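Local coordinates for protein (R)-2-hydroxyglutaryl-CoA dehydratase activating ATPase (Acidaminococcus fermentans, PDB 1HUX) that hydrolyses ATP very slowly to drive electron transfer that activates (R)-2-hydroxyglutaryl-CoA dehydratase, as a homodimer sharing one [4Fe-4S] cluster, at residues A[2-10]-A[18-27]. Sequence-based numbering, arbitrary orientation.
Sequences SIYTLGIDV and IILKDGKEIV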
loop_
_atom_site.group_PDB
_atom_site.type_symbol
_atom_site.label_atom_id
_atom_site.label_comp_id
_atom_site.label_asym_id
_atom_site.label_seq_id
_atom_site.Cartn_x
_atom_site.Cartn_y
_atom_site.Cartn_z
ATOM N N SER A 2 11.820 43.217 17.983
ATOM C CA SER A 2 13.293 43.451 17.915
ATOM C C SER A 2 14.157 42.193 17.706
ATOM O O SER A 2 15.243 42.290 17.128
ATOM C CB SER A 2 13.754 44.180 19.168
ATOM O OG SER A 2 15.129 44.469 19.074
ATOM N N ILE A 3 13.709 41.032 18.191
ATOM C CA ILE A 3 14.457 39.785 17.972
ATOM C C ILE A 3 13.764 38.939 16.911
ATOM O O ILE A 3 12.630 38.485 17.104
ATOM C CB ILE A 3 14.604 38.949 19.248
ATOM C CG1 ILE A 3 15.642 39.607 20.149
ATOM C CG2 ILE A 3 15.057 37.511 18.905
ATOM C CD1 ILE A 3 15.974 38.797 21.414
ATOM N N TYR A 4 14.454 38.736 15.789
ATOM C CA TYR A 4 13.889 37.971 14.681
ATOM C C TYR A 4 14.484 36.587 14.600
ATOM O O TYR A 4 15.700 36.424 14.707
ATOM C CB TYR A 4 14.120 38.702 13.351
ATOM C CG TYR A 4 13.403 40.027 13.237
ATOM C CD1 TYR A 4 13.871 41.154 13.901
ATOM C CD2 TYR A 4 12.247 40.143 12.481
ATOM C CE1 TYR A 4 13.200 42.369 13.814
ATOM C CE2 TYR A 4 11.563 41.346 12.381
ATOM C CZ TYR A 4 12.037 42.456 13.048
ATOM O OH TYR A 4 11.323 43.642 12.947
ATOM N N THR A 5 13.618 35.592 14.411
ATOM C CA THR A 5 14.059 34.196 14.318
ATOM C C THR A 5 13.533 33.507 13.078
ATOM O O THR A 5 12.516 33.899 12.490
ATOM C CB THR A 5 13.634 33.349 15.559
ATOM O OG1 THR A 5 12.411 33.874 16.102
ATOM C CG2 THR A 5 14.745 33.360 16.627
ATOM N N LEU A 6 14.229 32.451 12.700
ATOM C CA LEU A 6 13.878 31.725 11.510
ATOM C C LEU A 6 13.564 30.256 11.762
ATOM O O LEU A 6 14.408 29.499 12.267
ATOM C CB LEU A 6 15.024 31.845 10.489
ATOM C CG LEU A 6 14.837 31.090 9.176
ATOM C CD1 LEU A 6 13.719 31.735 8.390
ATOM C CD2 LEU A 6 16.121 31.087 8.400
ATOM N N GLY A 7 12.338 29.874 11.394
ATOM C CA GLY A 7 11.896 28.496 11.507
ATOM C C GLY A 7 11.887 27.895 10.106
ATOM O O GLY A 7 11.312 28.479 9.176
ATOM N N ILE A 8 12.534 26.741 9.953
ATOM C CA ILE A 8 12.611 26.069 8.662
ATOM C C ILE A 8 12.165 24.614 8.766
ATOM O O ILE A 8 12.811 23.788 9.424
ATOM C CB ILE A 8 14.052 26.085 8.092
ATOM C CG1 ILE A 8 14.609 27.502 8.121
ATOM C CG2 ILE A 8 14.057 25.586 6.646
ATOM C CD1 ILE A 8 16.091 27.565 7.800
ATOM N N ASP A 9 11.054 24.316 8.098
ATOM C CA ASP A 9 10.487 22.970 8.066
ATOM C C ASP A 9 10.729 22.350 6.696
ATOM O O ASP A 9 9.972 22.599 5.763
ATOM C CB ASP A 9 8.979 23.048 8.327
ATOM C CG ASP A 9 8.333 21.681 8.447
ATOM O OD1 ASP A 9 7.083 21.618 8.474
ATOM O OD2 ASP A 9 9.078 20.671 8.524
ATOM N N VAL A 10 11.775 21.555 6.554
ATOM C CA VAL A 10 12.047 20.954 5.251
ATOM C C VAL A 10 11.423 19.564 5.129
ATOM O O VAL A 10 11.980 18.573 5.599
ATOM C CB VAL A 10 13.605 20.915 4.945
ATOM C CG1 VAL A 10 14.399 20.900 6.243
ATOM C CG2 VAL A 10 13.979 19.681 4.107
ATOM N N ILE A 18 9.368 30.193 8.210
ATOM C CA ILE A 18 8.706 31.192 9.024
ATOM C C ILE A 18 9.728 32.083 9.733
ATOM O O ILE A 18 10.793 31.620 10.159
ATOM C CB ILE A 18 7.788 30.529 10.082
ATOM C CG1 ILE A 18 6.512 30.017 9.406
ATOM C CG2 ILE A 18 7.431 31.542 11.188
ATOM C CD1 ILE A 18 5.600 31.131 8.896
ATOM N N ILE A 19 9.397 33.370 9.833
ATOM C CA ILE A 19 10.235 34.346 10.525
ATOM C C ILE A 19 9.315 35.145 11.432
ATOM O O ILE A 19 8.321 35.723 10.967
ATOM C CB ILE A 19 10.904 35.356 9.545
ATOM C CG1 ILE A 19 11.933 34.656 8.663
ATOM C CG2 ILE A 19 11.611 36.454 10.321
ATOM C CD1 ILE A 19 12.528 35.590 7.591
ATOM N N LEU A 20 9.621 35.169 12.722
ATOM C CA LEU A 20 8.797 35.957 13.631
ATOM C C LEU A 20 9.598 36.888 14.539
ATOM O O LEU A 20 10.774 36.632 14.881
ATOM C CB LEU A 20 7.855 35.064 14.460
ATOM C CG LEU A 20 8.266 33.663 14.907
ATOM C CD1 LEU A 20 9.587 33.705 15.651
ATOM C CD2 LEU A 20 7.169 33.104 15.781
ATOM N N LYS A 21 8.938 37.983 14.904
ATOM C CA LYS A 21 9.523 39.009 15.744
ATOM C C LYS A 21 9.117 38.848 17.207
ATOM O O LYS A 21 7.930 38.948 17.550
ATOM C CB LYS A 21 9.095 40.384 15.209
ATOM C CG LYS A 21 9.518 41.578 16.051
ATOM C CD LYS A 21 9.236 42.878 15.323
ATOM C CE LYS A 21 7.777 42.997 14.943
ATOM N NZ LYS A 21 7.521 44.157 14.033
ATOM N N ASP A 22 10.113 38.593 18.056
ATOM C CA ASP A 22 9.913 38.436 19.498
ATOM C C ASP A 22 9.099 37.200 19.810
ATOM O O ASP A 22 8.528 37.083 20.892
ATOM C CB ASP A 22 9.222 39.681 20.067
ATOM C CG ASP A 22 10.034 40.949 19.842
ATOM O OD1 ASP A 22 9.443 42.057 19.833
ATOM O OD2 ASP A 22 11.270 40.830 19.677
ATOM N N GLY A 23 9.072 36.273 18.857
ATOM C CA GLY A 23 8.319 35.040 19.024
ATOM C C GLY A 23 6.833 35.272 19.205
ATOM O O GLY A 23 6.114 34.376 19.641
ATOM N N LYS A 24 6.361 36.462 18.852
ATOM C CA LYS A 24 4.954 36.784 19.029
ATOM C C LYS A 24 4.166 37.039 17.747
ATOM O O LYS A 24 2.954 36.826 17.719
ATOM C CB LYS A 24 4.817 37.993 19.958
ATOM C CG LYS A 24 5.463 37.798 21.325
ATOM C CD LYS A 24 5.269 39.017 22.216
ATOM C CE LYS A 24 3.790 39.304 22.445
ATOM N NZ LYS A 24 3.565 40.512 23.286
ATOM N N GLU A 25 4.829 37.506 16.694
ATOM C CA GLU A 25 4.118 37.766 15.451
ATOM C C GLU A 25 4.890 37.275 14.242
ATOM O O GLU A 25 6.121 37.365 14.187
ATOM C CB GLU A 25 3.814 39.258 15.295
ATOM C CG GLU A 25 5.025 40.117 15.002
ATOM C CD GLU A 25 4.651 41.543 14.629
ATOM O OE1 GLU A 25 4.060 42.244 15.479
ATOM O OE2 GLU A 25 4.948 41.961 13.484
ATOM N N ILE A 26 4.155 36.740 13.277
ATOM C CA ILE A 26 4.747 36.237 12.043
ATOM C C ILE A 26 4.983 37.417 11.107
ATOM O O ILE A 26 4.060 38.184 10.815
ATOM C CB ILE A 26 3.807 35.220 11.348
ATOM C CG1 ILE A 26 3.571 34.023 12.272
ATOM C CG2 ILE A 26 4.405 34.772 10.023
ATOM C CD1 ILE A 26 2.708 32.951 11.668
ATOM N N VAL A 27 6.220 37.576 10.642
ATOM C CA VAL A 27 6.518 38.688 9.743
ATOM C C VAL A 27 6.498 38.206 8.303
ATOM O O VAL A 27 6.090 38.932 7.403
ATOM C CB VAL A 27 7.895 39.347 10.076
ATOM C CG1 VAL A 27 7.849 39.979 11.494
ATOM C CG2 VAL A 27 9.020 38.315 9.970
#
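Asp22 meets Ser2 and Ile3 at the outer end of this antiparallel pairing, its carboxylate turned back onto these first modelled residues. OD2 of Asp22 takes the N-H of Ile3 at 2.9 Å, nearly straight at 176°, and also that of Ser2, both donors coming from the same face of the carboxylate. In return Asp22 N donates a hydrogen bond to Ile3 O at 2.7 Å. With an alanine at this position the N-H groups of Ser2 and Ile3 are likely to lose their shared acceptor, and both residues to move more freely. Further in, Thr5 pairs with Leu20, and Gly7 with Ile18, through reciprocal backbone bonds; Gly7 N to Ile18 O spans 2.6 Å.

Lys21 runs alongside the Tyr4 ring because its CG lies trans to the backbone N (chi1 175°): CB sits over one face, 4.3 Å from the centroid, a CH-pi contact, and CD reaches Tyr4 OH. Ile19 CG2 meets the ring edge, and CG1 of Ile19 touches Leu6 CD1. A classic bulge at Lys24 and Glu25 opposite Lys21 starts the next strand.

Strand 4-10 lies between 14-21 and the parallel 61-65 in this actin-fold sheet; helix 40-52 packs on Leu6 and Ile19, helix 245-257 on Thr5, Ile18 and Leu20.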